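Local atomic coordinates of MFP2B (PDB entry 2BJR), a protein that binds zinc and probably enhances polymerization of the major sperm protein (MSP) in the amoeboid motility of Ascaris sperm. Residues L37-G42 / Q76-Q81; R43-R48 / F60-S65; L317-K322 / A335-G340. All coordinates share one frame; numbering follows the deposited sequence.

Contact 1 of 3, residues L37-G42 / Q76-Q81; sequences LWYKNG and QIQVLQ
L37 and Q78 form an antiparallel hydrogen-bonded pair, with their side chains lying next to each other on one face of the sheet and pointing the same way. Two backbone bonds hold the pair. L37 N gives to Q78 O at 2.8 Å, and Q78 N returns the bond to L37 O at 2.9 Å. On the shared face, CD2 of L37 lies 3.7 Å from OE1 of Q78.

The Q78 chain is extended beyond CG, which carries its amide out toward Y39. The amide oxygen comes in at the edge of the Y39 ring, with CE1 of Y39 to OE1 of Q78 at 3.5 Å. Ring and amide planes are 38° apart. Two waters tie the amide to strand 34-40. Water 1 donates to both L37 O and Q78 OE1, the latter at 2.6 Å. Water 2 accepts from Q78 NE2 and is hydrogen-bonded to Y39 OH. NE2 also bonds to W11 O, so both ends of the amide are held.

W38 and I77 meet on the other face and cross at about a right angle. The indole CG is anti to the backbone N (chi1 -177°), and CD1 comes 4.0 Å from CG2 of I77. Q76 O lies at the edge of the same indole. The indole N-H itself is bonded to L73 O.

Strand 34-40 lies between 76-81 and 43-52 in the six-strand antiparallel sheet. Beyond 76-81 comes the edge strand 10-15, where W11 packs on L37. F60 of strand 55-62 touches both W38 and I77, on the face opposite L37.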
# COMPACT_ATOMS: atom_id res chain seq x y z
N LEU A 37 -1.66 -11.26 12.46
CA LEU A 37 -1.52 -12.40 13.39
C LEU A 37 -2.58 -12.36 14.48
O LEU A 37 -2.87 -11.32 15.08
CB LEU A 37 -0.12 -12.38 14.03
CG LEU A 37 0.16 -13.40 15.16
CD1 LEU A 37 0.14 -14.86 14.64
CD2 LEU A 37 1.51 -13.02 15.79
N TRP A 38 -3.14 -13.53 14.78
CA TRP A 38 -4.14 -13.67 15.86
C TRP A 38 -3.88 -14.99 16.59
O TRP A 38 -3.15 -15.86 16.10
CB TRP A 38 -5.53 -13.66 15.23
CG TRP A 38 -6.73 -13.73 16.18
CD1 TRP A 38 -7.15 -12.82 17.10
CD2 TRP A 38 -7.67 -14.81 16.24
NE1 TRP A 38 -8.28 -13.28 17.74
CE2 TRP A 38 -8.63 -14.49 17.22
CE3 TRP A 38 -7.79 -16.01 15.55
CZ2 TRP A 38 -9.69 -15.35 17.54
CZ3 TRP A 38 -8.87 -16.85 15.86
CH2 TRP A 38 -9.80 -16.50 16.83
N TYR A 39 -4.44 -15.08 17.78
CA TYR A 39 -4.27 -16.27 18.63
C TYR A 39 -5.62 -16.73 19.10
O TYR A 39 -6.50 -15.92 19.41
CB TYR A 39 -3.42 -15.97 19.86
CG TYR A 39 -1.98 -15.78 19.56
CD1 TYR A 39 -1.53 -14.58 19.11
CD2 TYR A 39 -1.06 -16.77 19.78
CE1 TYR A 39 -0.22 -14.36 18.86
CE2 TYR A 39 0.26 -16.57 19.55
CZ TYR A 39 0.67 -15.36 19.05
OH TYR A 39 2.01 -15.11 18.81
N LYS A 40 -5.80 -18.04 19.15
CA LYS A 40 -6.97 -18.63 19.75
C LYS A 40 -6.47 -19.72 20.68
O LYS A 40 -5.82 -20.65 20.21
CB LYS A 40 -7.84 -19.25 18.67
CG LYS A 40 -9.10 -19.93 19.18
CD LYS A 40 -10.11 -18.94 19.59
CE LYS A 40 -11.40 -19.61 20.03
NZ LYS A 40 -12.37 -18.53 20.34
N ASN A 41 -6.72 -19.57 21.98
CA ASN A 41 -6.33 -20.56 22.99
C ASN A 41 -4.81 -20.85 22.91
O ASN A 41 -4.41 -21.98 22.89
CB ASN A 41 -7.15 -21.86 22.77
CG ASN A 41 -8.72 -21.66 22.92
OD1 ASN A 41 -9.21 -20.93 23.80
ND2 ASN A 41 -9.47 -22.32 22.04
N GLY A 42 -3.99 -19.80 22.81
CA GLY A 42 -2.55 -19.91 22.75
C GLY A 42 -1.99 -20.35 21.41
O GLY A 42 -0.77 -20.50 21.29
N GLN A 76 -8.24 -6.83 19.60
CA GLN A 76 -6.93 -6.60 18.99
C GLN A 76 -6.30 -7.83 18.33
O GLN A 76 -6.48 -9.00 18.76
CB GLN A 76 -5.94 -5.92 19.96
CG GLN A 76 -5.75 -6.56 21.33
CD GLN A 76 -6.82 -6.17 22.37
OE1 GLN A 76 -7.13 -6.99 23.26
NE2 GLN A 76 -7.40 -4.96 22.27
N ILE A 77 -5.59 -7.53 17.23
CA ILE A 77 -4.73 -8.46 16.56
C ILE A 77 -3.33 -7.87 16.56
O ILE A 77 -3.10 -6.84 17.19
CB ILE A 77 -5.19 -8.69 15.11
CG1 ILE A 77 -5.30 -7.36 14.34
CG2 ILE A 77 -6.54 -9.40 15.08
CD1 ILE A 77 -5.08 -7.54 12.84
N GLN A 78 -2.42 -8.54 15.90
CA GLN A 78 -1.08 -7.96 15.68
C GLN A 78 -0.82 -7.82 14.18
O GLN A 78 -1.32 -8.65 13.40
CB GLN A 78 -0.02 -8.81 16.33
CG GLN A 78 -0.05 -8.69 17.86
CD GLN A 78 0.67 -9.80 18.55
OE1 GLN A 78 0.17 -10.91 18.55
NE2 GLN A 78 1.80 -9.52 19.19
N VAL A 79 -0.06 -6.78 13.83
CA VAL A 79 0.37 -6.51 12.44
C VAL A 79 1.87 -6.50 12.40
O VAL A 79 2.57 -5.90 13.27
CB VAL A 79 -0.22 -5.19 11.94
CG1 VAL A 79 0.23 -4.88 10.48
CG2 VAL A 79 -1.74 -5.28 12.00
N LEU A 80 2.41 -7.29 11.50
CA LEU A 80 3.85 -7.35 11.33
C LEU A 80 4.39 -5.95 11.07
O LEU A 80 3.80 -5.16 10.31
CB LEU A 80 4.21 -8.23 10.17
CG LEU A 80 5.68 -8.58 9.96
CD1 LEU A 80 6.28 -9.28 11.18
CD2 LEU A 80 5.77 -9.49 8.75
N GLN A 81 5.49 -5.63 11.75
CA GLN A 81 6.11 -4.31 11.69
C GLN A 81 7.55 -4.45 11.30
O GLN A 81 8.24 -5.35 11.71
CB GLN A 81 5.97 -3.60 13.03
CG GLN A 81 6.67 -2.28 13.19
CD GLN A 81 6.39 -1.66 14.55
OE1 GLN A 81 7.00 -2.08 15.52
NE2 GLN A 81 5.44 -0.73 14.65
O HOH W 1 -2.29 -11.35 18.00
O HOH W 2 2.86 -12.50 19.45

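Contact 2 of 3, residues R43-R48 / F60-S65; sequences RPMHGR and FPYNKS
M45, present as selenomethionine, reaches P61 and Y62 through the end of its side chain. With Y62 it makes a Met-aromatic contact. SE lies 5.1 Å from the centroid of the Y62 ring and oblique to it, 61° off the ring normal. The chain bends at chi3 (91°), and CE comes 3.9 Å from CD1 of Y62. SE also sits 3.5 Å from P61 O. R43 packs on the same ring: R43 and Y62 meet at their edges, NH1 to CE1 at 3.9 Å, with their planes 32° apart.

Another aromatic contact is between F60 and backbone. Its ring lies obliquely against M45 O, the H46 carbonyl carbon and G47, with CE2 at 3.5 Å from G47 N. G47 has no side chain, and the ring comes directly against its main chain. CD of P61 packs against H46 O.

The two segments share no direct hydrogen bond, but a water makes a polar bridge. Water 3 donates to P61 O at 2.7 Å and accepts a weak bond from R43 NH2.

The segments belong to the hairpin of strands 43-52 and 55-62, near its open end. Y62 starts the type I' turn that leads into strand 65-67. Strand 34-40 flanks 43-52 on its other side, and Y133 of strand 130-135 packs on M45, H46 and P61.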
# COMPACT_ATOMS: atom_id res chain seq x y z
N ARG A 43 -2.83 -20.60 20.40
CA ARG A 43 -2.33 -21.10 19.12
C ARG A 43 -2.33 -19.93 18.09
O ARG A 43 -3.36 -19.33 17.86
CB ARG A 43 -3.21 -22.25 18.62
CG ARG A 43 -2.85 -22.79 17.25
CD ARG A 43 -3.61 -24.08 16.79
NE ARG A 43 -4.14 -23.90 15.43
CZ ARG A 43 -5.27 -23.25 15.13
NH1 ARG A 43 -6.03 -22.73 16.08
NH2 ARG A 43 -5.66 -23.11 13.87
N PRO A 44 -1.18 -19.63 17.51
CA PRO A 44 -1.06 -18.53 16.54
C PRO A 44 -1.61 -18.95 15.18
O PRO A 44 -1.41 -20.09 14.74
CB PRO A 44 0.48 -18.30 16.46
CG PRO A 44 1.09 -19.63 16.77
CD PRO A 44 0.13 -20.27 17.75
N MSE A 45 -2.25 -18.02 14.51
CA MSE A 45 -2.49 -18.18 13.10
C MSE A 45 -2.38 -16.86 12.35
O MSE A 45 -2.81 -15.86 12.85
CB MSE A 45 -3.87 -18.78 12.89
CG MSE A 45 -4.93 -17.97 13.40
SE MSE A 45 -6.63 -19.12 13.62
CE MSE A 45 -6.24 -19.66 15.53
N HIS A 46 -1.86 -16.93 11.13
CA HIS A 46 -1.72 -15.70 10.33
C HIS A 46 -2.94 -15.43 9.45
O HIS A 46 -3.71 -16.35 9.15
CB HIS A 46 -0.40 -15.74 9.55
CG HIS A 46 0.79 -15.68 10.44
ND1 HIS A 46 1.49 -16.80 10.80
CD2 HIS A 46 1.42 -14.63 11.02
CE1 HIS A 46 2.47 -16.46 11.61
NE2 HIS A 46 2.47 -15.15 11.76
N GLY A 47 -3.10 -14.16 9.05
CA GLY A 47 -4.23 -13.69 8.29
C GLY A 47 -3.82 -12.35 7.70
O GLY A 47 -2.61 -12.08 7.51
N ARG A 48 -4.81 -11.52 7.46
CA ARG A 48 -4.61 -10.29 6.75
C ARG A 48 -5.39 -9.15 7.36
O ARG A 48 -6.50 -9.34 7.90
CB ARG A 48 -4.90 -10.50 5.26
CG ARG A 48 -6.34 -10.78 4.92
CD ARG A 48 -6.57 -11.53 3.58
NE ARG A 48 -7.98 -11.98 3.46
CZ ARG A 48 -8.95 -11.15 3.17
NH1 ARG A 48 -8.65 -9.89 2.98
NH2 ARG A 48 -10.21 -11.52 3.11
N PHE A 60 -9.32 -13.72 9.33
CA PHE A 60 -8.54 -14.90 9.68
C PHE A 60 -9.44 -16.14 9.44
O PHE A 60 -10.65 -16.04 9.65
CB PHE A 60 -8.11 -14.89 11.16
CG PHE A 60 -7.16 -13.79 11.52
CD1 PHE A 60 -7.63 -12.55 11.77
CD2 PHE A 60 -5.78 -14.00 11.45
CE1 PHE A 60 -6.78 -11.52 12.05
CE2 PHE A 60 -4.91 -12.98 11.76
CZ PHE A 60 -5.40 -11.75 12.03
N PRO A 61 -8.87 -17.22 8.96
CA PRO A 61 -9.57 -18.50 8.83
C PRO A 61 -9.50 -19.34 10.11
O PRO A 61 -8.44 -19.65 10.62
CB PRO A 61 -8.82 -19.19 7.71
CG PRO A 61 -7.47 -18.58 7.67
CD PRO A 61 -7.51 -17.31 8.41
N TYR A 62 -10.65 -19.69 10.63
CA TYR A 62 -10.74 -20.51 11.84
C TYR A 62 -12.09 -21.22 11.89
O TYR A 62 -13.10 -20.61 11.62
CB TYR A 62 -10.62 -19.63 13.05
CG TYR A 62 -10.74 -20.35 14.36
CD1 TYR A 62 -9.76 -21.24 14.78
CD2 TYR A 62 -11.88 -20.18 15.16
CE1 TYR A 62 -9.89 -21.94 16.02
CE2 TYR A 62 -12.03 -20.86 16.36
CZ TYR A 62 -11.03 -21.74 16.78
OH TYR A 62 -11.19 -22.37 18.00
N ASN A 63 -12.10 -22.48 12.36
CA ASN A 63 -13.37 -23.22 12.54
C ASN A 63 -14.09 -23.16 11.18
O ASN A 63 -15.33 -22.94 11.15
CB ASN A 63 -14.18 -22.57 13.69
CG ASN A 63 -15.41 -23.40 14.16
OD1 ASN A 63 -15.59 -24.58 13.85
ND2 ASN A 63 -16.27 -22.73 14.95
N LYS A 64 -13.32 -23.32 10.08
CA LYS A 64 -13.83 -23.24 8.72
C LYS A 64 -14.69 -21.97 8.42
O LYS A 64 -15.53 -21.96 7.53
CB LYS A 64 -14.66 -24.49 8.42
CG LYS A 64 -14.77 -24.81 6.98
CD LYS A 64 -15.28 -26.25 6.69
CE LYS A 64 -14.73 -26.74 5.32
NZ LYS A 64 -13.28 -27.23 5.37
N SER A 65 -14.45 -20.90 9.14
CA SER A 65 -15.22 -19.70 8.97
C SER A 65 -14.27 -18.55 8.78
O SER A 65 -13.09 -18.66 9.14
CB SER A 65 -16.08 -19.45 10.21
OG SER A 65 -17.01 -20.53 10.33
O HOH W 3 -7.46 -22.12 11.27

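Contact 3 of 3, residues L317-K322 / A335-G340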
# COMPACT_ATOMS: atom_id res chain seq x y z
N LEU A 317 -7.89 19.28 -10.20
CA LEU A 317 -9.07 19.84 -10.82
C LEU A 317 -8.94 21.35 -10.89
O LEU A 317 -8.26 21.95 -10.06
CB LEU A 317 -10.31 19.53 -9.98
CG LEU A 317 -10.92 18.13 -10.09
CD1 LEU A 317 -9.95 17.11 -9.59
CD2 LEU A 317 -12.24 18.07 -9.36
N ILE A 318 -9.60 21.95 -11.88
CA ILE A 318 -9.78 23.39 -11.94
C ILE A 318 -11.20 23.73 -11.51
O ILE A 318 -12.14 23.37 -12.20
CB ILE A 318 -9.54 23.93 -13.37
CG1 ILE A 318 -8.17 23.51 -13.89
CG2 ILE A 318 -9.71 25.43 -13.42
CD1 ILE A 318 -7.01 23.93 -13.02
N VAL A 319 -11.34 24.39 -10.37
CA VAL A 319 -12.61 24.72 -9.75
C VAL A 319 -12.60 26.21 -9.41
O VAL A 319 -11.73 26.68 -8.66
CB VAL A 319 -12.81 23.91 -8.45
CG1 VAL A 319 -14.09 24.36 -7.68
CG2 VAL A 319 -12.87 22.48 -8.75
N ASP A 320 -13.55 26.96 -9.97
CA ASP A 320 -13.61 28.40 -9.71
C ASP A 320 -12.31 29.03 -10.20
O ASP A 320 -11.79 29.95 -9.59
CB ASP A 320 -13.79 28.68 -8.20
CG ASP A 320 -15.18 28.29 -7.66
OD1 ASP A 320 -16.11 28.06 -8.48
OD2 ASP A 320 -15.41 28.18 -6.42
N GLY A 321 -11.75 28.53 -11.29
CA GLY A 321 -10.48 29.03 -11.80
C GLY A 321 -9.23 28.71 -10.98
O GLY A 321 -8.14 29.14 -11.32
N LYS A 322 -9.36 27.90 -9.93
CA LYS A 322 -8.25 27.56 -9.03
C LYS A 322 -7.91 26.07 -9.15
O LYS A 322 -8.75 25.25 -9.50
CB LYS A 322 -8.65 27.86 -7.60
CG LYS A 322 -8.99 29.35 -7.33
CD LYS A 322 -7.78 30.24 -7.66
CE LYS A 322 -8.02 31.70 -7.25
NZ LYS A 322 -6.83 32.54 -7.52
N ALA A 335 -14.31 13.34 -11.96
CA ALA A 335 -13.26 13.84 -11.07
C ALA A 335 -13.89 14.61 -9.94
O ALA A 335 -14.88 15.36 -10.13
CB ALA A 335 -12.28 14.73 -11.86
N THR A 336 -13.33 14.44 -8.75
CA THR A 336 -13.87 15.11 -7.56
C THR A 336 -12.82 15.56 -6.54
O THR A 336 -11.67 15.14 -6.60
CB THR A 336 -14.92 14.22 -6.84
OG1 THR A 336 -14.30 13.31 -5.94
CG2 THR A 336 -15.66 13.28 -7.77
N ILE A 337 -13.26 16.45 -5.65
CA ILE A 337 -12.46 16.89 -4.52
C ILE A 337 -13.37 16.92 -3.30
O ILE A 337 -14.61 17.02 -3.44
CB ILE A 337 -11.89 18.30 -4.72
CG1 ILE A 337 -12.99 19.30 -5.14
CG2 ILE A 337 -10.78 18.28 -5.69
CD1 ILE A 337 -12.55 20.77 -5.03
N GLY A 338 -12.76 16.82 -2.14
CA GLY A 338 -13.40 17.25 -0.92
C GLY A 338 -13.16 18.74 -0.78
O GLY A 338 -12.02 19.17 -0.83
N TYR A 339 -14.22 19.53 -0.62
CA TYR A 339 -14.06 20.95 -0.38
C TYR A 339 -15.36 21.58 0.14
O TYR A 339 -16.42 21.23 -0.29
CB TYR A 339 -13.64 21.66 -1.66
CG TYR A 339 -13.37 23.12 -1.46
CD1 TYR A 339 -12.15 23.54 -0.94
CD2 TYR A 339 -14.32 24.09 -1.76
CE1 TYR A 339 -11.88 24.90 -0.72
CE2 TYR A 339 -14.05 25.47 -1.54
CZ TYR A 339 -12.82 25.85 -1.01
OH TYR A 339 -12.49 27.17 -0.76
N GLY A 340 -15.24 22.53 1.05
CA GLY A 340 -16.38 23.32 1.47
C GLY A 340 -17.44 22.52 2.17
O GLY A 340 -18.62 22.86 2.08
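L317 carries most of this contact, through both of its methyl groups. Its CG is anti to the carbonyl carbon (chi1 -79°), and both methyls of the fork press against one side of the 335-337 strand. CD1 of L317 meets CB of A335 at 4.0 Å. CD2 of L317 lies 3.8 Å from T336 C. The same CD2 of L317 is 4.0 Å from CG2 of I337.

I337 serves both partners with different branches. Its CG1 stands between the backbone N and the carbonyl carbon (chi1 51°). From there the chain runs on extended, which brings CD1 to V319 while CG2 is left for L317. V319 offers CG2 to CD1 of I337 at 4.1 Å, and the two side chains cross obliquely. T336 points the other way, and its hydroxyl is bonded to E343.

No hydrogen bond joins the segments, and the strand axes cross at -64° with a closest approach of 8.4 Å. Strand 322-329 pairs with both strands: it follows 313-319 through the type I' turn V319-K322 and also pairs with 334-339. The three strands 313-319, 322-329 and 334-339 form an antiparallel meander, and this aliphatic packing joins its first and third strands across the middle one.

Contacts 1 and 2 belong to the same sheet in the N-terminal half of the chain. Contact 2 is nested inside the chain loop closed by contact 1. They touch through neighbouring strands 34-40 and 43-52, with a probable hydrogen bond between W38 O and M45 N. Contact 3 lies in the C-terminal half, on the opposite side of the chain's centre, with its centre about 42 Å from that of contact 1. Contact 1 is only partly buried and mixes backbone pairing with a water-bridged amide. Contact 2 is mostly buried and relies on packing of aromatic rings and the selenomethionine side chain. The touching residues of contact 3 are all buried, and its packing is aliphatic.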